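Local coordinates for aromatic-amino-acid aminotransferase (Burkholderia pseudomallei, PDB 4F4E), which probably transfers amino groups between aromatic amino acids such as tyrosine and 2-oxoglutarate, working as a homodimer with pyridoxal 5'-phosphate bound covalently as cofactor, at residues V58-D63 and V400-T405; E41-D46 and G389-S394. All coordinates share one frame; numbering follows the deposited sequence.

Contact 1 of 2, residues V58-D63 and V400-T405; sequences VYTNED and VAALNT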
# COMPACT_ATOMS: atom_id res chain seq x y z
N VAL A 58 15.10 11.99 -7.21
CA VAL A 58 15.60 11.58 -5.88
C VAL A 58 16.91 12.36 -5.60
O VAL A 58 17.57 12.89 -6.52
CB VAL A 58 15.84 10.07 -5.81
CG1 VAL A 58 14.58 9.28 -6.17
CG2 VAL A 58 16.95 9.66 -6.77
N TYR A 59 17.27 12.44 -4.32
CA TYR A 59 18.53 13.02 -3.88
C TYR A 59 19.61 11.94 -3.95
O TYR A 59 19.43 10.87 -3.40
CB TYR A 59 18.41 13.51 -2.45
CG TYR A 59 19.67 14.12 -1.87
CD1 TYR A 59 20.70 13.31 -1.37
CD2 TYR A 59 19.84 15.48 -1.81
CE1 TYR A 59 21.83 13.87 -0.83
CE2 TYR A 59 20.99 16.05 -1.27
CZ TYR A 59 21.96 15.25 -0.78
OH TYR A 59 23.11 15.79 -0.25
N THR A 60 20.69 12.22 -4.65
CA THR A 60 21.81 11.25 -4.80
C THR A 60 23.08 11.82 -4.19
O THR A 60 23.18 13.03 -3.96
CB THR A 60 22.13 11.00 -6.27
OG1 THR A 60 22.39 12.27 -6.92
CG2 THR A 60 20.96 10.25 -7.00
N ASN A 61 24.03 10.89 -4.02
CA ASN A 61 25.44 11.15 -3.62
C ASN A 61 26.33 11.24 -4.88
O ASN A 61 25.84 11.10 -6.02
CB ASN A 61 25.93 10.04 -2.65
CG ASN A 61 25.98 8.67 -3.32
OD1 ASN A 61 25.99 8.58 -4.56
ND2 ASN A 61 25.94 7.58 -2.52
N GLU A 62 27.63 11.39 -4.69
CA GLU A 62 28.48 11.77 -5.83
C GLU A 62 28.63 10.60 -6.81
O GLU A 62 28.99 10.83 -7.99
CB GLU A 62 29.83 12.31 -5.39
CG GLU A 62 29.74 13.33 -4.26
CD GLU A 62 30.48 14.67 -4.51
OE1 GLU A 62 30.16 15.68 -3.84
OE2 GLU A 62 31.34 14.75 -5.41
N ASP A 63 28.29 9.38 -6.35
CA ASP A 63 28.37 8.20 -7.22
C ASP A 63 27.09 7.96 -7.99
O ASP A 63 26.95 6.96 -8.72
CB ASP A 63 28.78 6.95 -6.43
CG ASP A 63 30.19 7.05 -5.90
OD1 ASP A 63 31.05 7.56 -6.64
OD2 ASP A 63 30.46 6.60 -4.76
N VAL A 400 18.43 19.44 -9.31
CA VAL A 400 19.58 20.04 -8.72
C VAL A 400 20.18 19.16 -7.63
O VAL A 400 21.36 19.21 -7.37
CB VAL A 400 19.22 21.46 -8.22
CG1 VAL A 400 20.35 22.05 -7.42
CG2 VAL A 400 18.95 22.35 -9.43
N ALA A 401 19.34 18.29 -7.05
CA ALA A 401 19.77 17.24 -6.11
C ALA A 401 20.60 16.12 -6.73
O ALA A 401 21.12 15.25 -6.00
CB ALA A 401 18.55 16.65 -5.36
N ALA A 402 20.69 16.09 -8.07
CA ALA A 402 21.58 15.18 -8.79
C ALA A 402 22.92 15.82 -9.24
O ALA A 402 23.78 15.17 -9.82
CB ALA A 402 20.83 14.57 -9.99
N LEU A 403 23.12 17.05 -8.84
CA LEU A 403 24.39 17.75 -9.06
C LEU A 403 25.25 17.53 -7.82
O LEU A 403 24.74 17.48 -6.71
CB LEU A 403 24.14 19.26 -9.23
CG LEU A 403 23.35 19.70 -10.46
CD1 LEU A 403 23.08 21.22 -10.39
CD2 LEU A 403 24.11 19.34 -11.70
N ASN A 404 26.55 17.44 -8.03
CA ASN A 404 27.49 17.34 -6.96
C ASN A 404 28.80 17.91 -7.43
O ASN A 404 28.96 18.24 -8.60
CB ASN A 404 27.64 15.86 -6.57
CG ASN A 404 27.84 14.97 -7.76
OD1 ASN A 404 28.92 14.98 -8.42
ND2 ASN A 404 26.83 14.17 -8.06
N THR A 405 29.78 18.03 -6.53
CA THR A 405 31.08 18.62 -6.94
C THR A 405 31.77 17.85 -8.10
O THR A 405 32.59 18.41 -8.81
CB THR A 405 32.09 18.70 -5.76
OG1 THR A 405 32.43 17.37 -5.36
CG2 THR A 405 31.50 19.48 -4.59
O HOH W 1 24.35 14.30 -6.54
O HOH W 2 23.69 12.44 -9.70
O HOH W 3 28.64 17.59 -3.63
O HOH W 4 26.12 11.85 -9.70

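Contact 2 of 2, residues E41-D46 and G389-S394; sequences EAFNAD and GIYAVS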
# COMPACT_ATOMS: atom_id res chain seq x y z
N GLU A 41 15.39 5.57 -21.13
CA GLU A 41 15.81 4.62 -22.17
C GLU A 41 17.01 5.20 -22.93
O GLU A 41 18.04 4.51 -23.06
CB GLU A 41 14.63 4.24 -23.12
N ALA A 42 16.90 6.44 -23.41
CA ALA A 42 18.02 7.07 -24.11
C ALA A 42 19.25 7.16 -23.19
O ALA A 42 20.36 6.84 -23.59
CB ALA A 42 17.64 8.45 -24.64
N PHE A 43 19.06 7.58 -21.94
CA PHE A 43 20.20 7.69 -21.02
C PHE A 43 20.91 6.34 -20.91
O PHE A 43 22.14 6.25 -20.96
CB PHE A 43 19.76 8.14 -19.64
CG PHE A 43 20.86 8.23 -18.65
CD1 PHE A 43 21.75 9.30 -18.67
CD2 PHE A 43 21.01 7.26 -17.68
CE1 PHE A 43 22.77 9.37 -17.75
CE2 PHE A 43 22.05 7.31 -16.75
CZ PHE A 43 22.92 8.39 -16.77
N ASN A 44 20.12 5.29 -20.73
CA ASN A 44 20.67 3.95 -20.54
C ASN A 44 21.39 3.41 -21.76
O ASN A 44 22.44 2.79 -21.64
CB ASN A 44 19.57 2.97 -20.08
CG ASN A 44 19.18 3.18 -18.63
OD1 ASN A 44 19.98 3.64 -17.81
ND2 ASN A 44 17.95 2.82 -18.30
N ALA A 45 20.85 3.68 -22.95
CA ALA A 45 21.49 3.26 -24.17
C ALA A 45 22.78 4.06 -24.52
O ALA A 45 23.52 3.66 -25.41
CB ALA A 45 20.48 3.33 -25.33
N ASP A 46 23.01 5.20 -23.86
CA ASP A 46 24.10 6.14 -24.22
C ASP A 46 25.38 5.48 -23.77
O ASP A 46 25.54 5.21 -22.59
CB ASP A 46 23.91 7.49 -23.47
CG ASP A 46 24.78 8.62 -24.03
OD1 ASP A 46 25.94 8.37 -24.48
OD2 ASP A 46 24.31 9.77 -23.99
N GLY A 389 25.76 14.58 -23.48
CA GLY A 389 25.35 13.45 -22.67
C GLY A 389 24.81 13.87 -21.31
O GLY A 389 24.90 13.10 -20.33
N ILE A 390 24.24 15.09 -21.25
CA ILE A 390 23.59 15.62 -20.06
C ILE A 390 22.09 15.67 -20.31
O ILE A 390 21.64 16.34 -21.27
CB ILE A 390 24.10 17.03 -19.71
CG1 ILE A 390 25.66 17.09 -19.60
CG2 ILE A 390 23.38 17.55 -18.47
CD1 ILE A 390 26.38 16.31 -18.52
N TYR A 391 21.33 14.93 -19.49
CA TYR A 391 19.93 14.65 -19.74
C TYR A 391 19.03 15.47 -18.81
O TYR A 391 18.95 15.19 -17.62
CB TYR A 391 19.67 13.14 -19.54
CG TYR A 391 20.22 12.28 -20.66
CD1 TYR A 391 21.60 12.12 -20.81
CD2 TYR A 391 19.38 11.68 -21.58
CE1 TYR A 391 22.11 11.35 -21.82
CE2 TYR A 391 19.88 10.89 -22.59
CZ TYR A 391 21.25 10.75 -22.72
OH TYR A 391 21.76 10.03 -23.74
N ALA A 392 18.42 16.52 -19.36
CA ALA A 392 17.37 17.29 -18.67
C ALA A 392 16.04 16.88 -19.30
O ALA A 392 15.99 16.22 -20.36
CB ALA A 392 17.61 18.77 -18.84
N VAL A 393 14.94 17.23 -18.62
CA VAL A 393 13.58 16.92 -19.10
C VAL A 393 13.23 17.95 -20.21
O VAL A 393 13.72 19.08 -20.22
CB VAL A 393 12.59 16.97 -17.92
CG1 VAL A 393 11.19 16.54 -18.33
CG2 VAL A 393 13.14 16.15 -16.75
N SER A 394 12.40 17.57 -21.15
CA SER A 394 12.05 18.44 -22.27
C SER A 394 11.44 19.80 -21.88
O SER A 394 11.50 20.77 -22.65
CB SER A 394 11.09 17.68 -23.18
OG SER A 394 9.82 17.60 -22.56

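Contact 1 of 2, residues V58-D63 and V400-T405
Thr60 and Ala401 make the one direct backbone bond between 58-63 and 400-405: Thr60 N donates to Ala401 O over 3.3 Å, weak by length though almost straight at 174°. Beside it the methyl CB of Ala401 rests against Tyr59, 4.0 Å from ring atom CD2, approaching the ring obliquely. The carbonyl of Val58, close to the same methyl, is buried and has no hydrogen-bonding partner in the model. Thr60 O, by contrast, accepts from Arg340 of helix 324-354. The two segments run nearly alongside each other, end-to-end directions 8° apart, yet neither is a strand here: an irregular loop after strand 52-53 lies along the 3-10 turn 400-402 and the loop that leads to helix 408-419 of this aminotransferase fold. Water carries much of the pairing. Thr60 OG1 faces two waters. One lies 2.8 Å from Thr60 OG1 and accepts from Asn404 ND2; the other donates to Ala402 O, which also receives Asn407 ND2. Asn404 ND2 spends its second proton on a further water, 2.9 Å from ND2, whose link to Glu62 O is weak. Near the solvent end, Glu62 bends at chi2 (-128°) and brings its carboxylate over Asn404 CB, with CD of Glu62 3.7 Å from that carbon. Thr405 OG1 donates to the syn lone pair of Glu62 OE2 at 2.8 Å, and Arg406 N adds a weak bond to this oxygen. A last water bridges Glu62 OE1, at a distance short enough to be doubtful in detail, and Thr405 N, 3.1 Å from the water oxygen.

Contact 2 of 2, residues E41-D46 and G389-S394
Tyr391 of strand 390-391 presents one ring face to Phe43 near the end of helix 35-45, and the Phe43 edge meets it in a T-shaped stack: centroids 5.2 Å apart, planes at 89°. The leading atom is Phe43 CD1, 3.5 Å from Tyr391 CD1 and displaced toward the rim of the tyrosine ring. Phe43 CA adds a CH-pi contact, 3.9 Å from the centroid of the Tyr391 ring, while the Ala42 methyl touches Tyr391 CE2. At the far end of the tyrosine, OH donates to Asp46 OD2 over 2.6 Å, reaching that oxygen on its anti side and 16° out of the carboxylate plane. Asp46 has just left the helix; with CG anti to the backbone N (chi1 -166°) its carboxylate extends to the hydroxyl. In the next shell, Arg48 forms a salt bridge with Asp46 OD1, Lys51 binds the carbonyls of Phe43 and Asp46 and makes a cation-pi contact with Phe43, and backbone bonds to Val52 and Leu54 hold Tyr391 in its two-stranded parallel sheet. With the phenol donating to OD2 and Arg48 in a salt bridge at OD1, the Asp46 carboxylate is probably kept ionised.

Overall arrangement
From the N terminus, the chain first supplies 41-46 at the end of helix 35-45, then passes through strand 52-53 to 58-63. Most of the chain, including the large mixed sheet and the long helix 324-354, follows before 389-394 returns to close contact 2, with 342 residues between its segments. Strand 397-399 then leads to 400-405, which closes contact 1 over 336 residues. The segments alternate, so the closures cross instead of nesting. Contact 2 ties helix 35-45 to strand 390-391, itself paired in parallel with strand 52-53; contact 1 ties the loop before helix 70-81 to the one before helix 408-419. Their nearest atoms are about 7 Å apart, without touching.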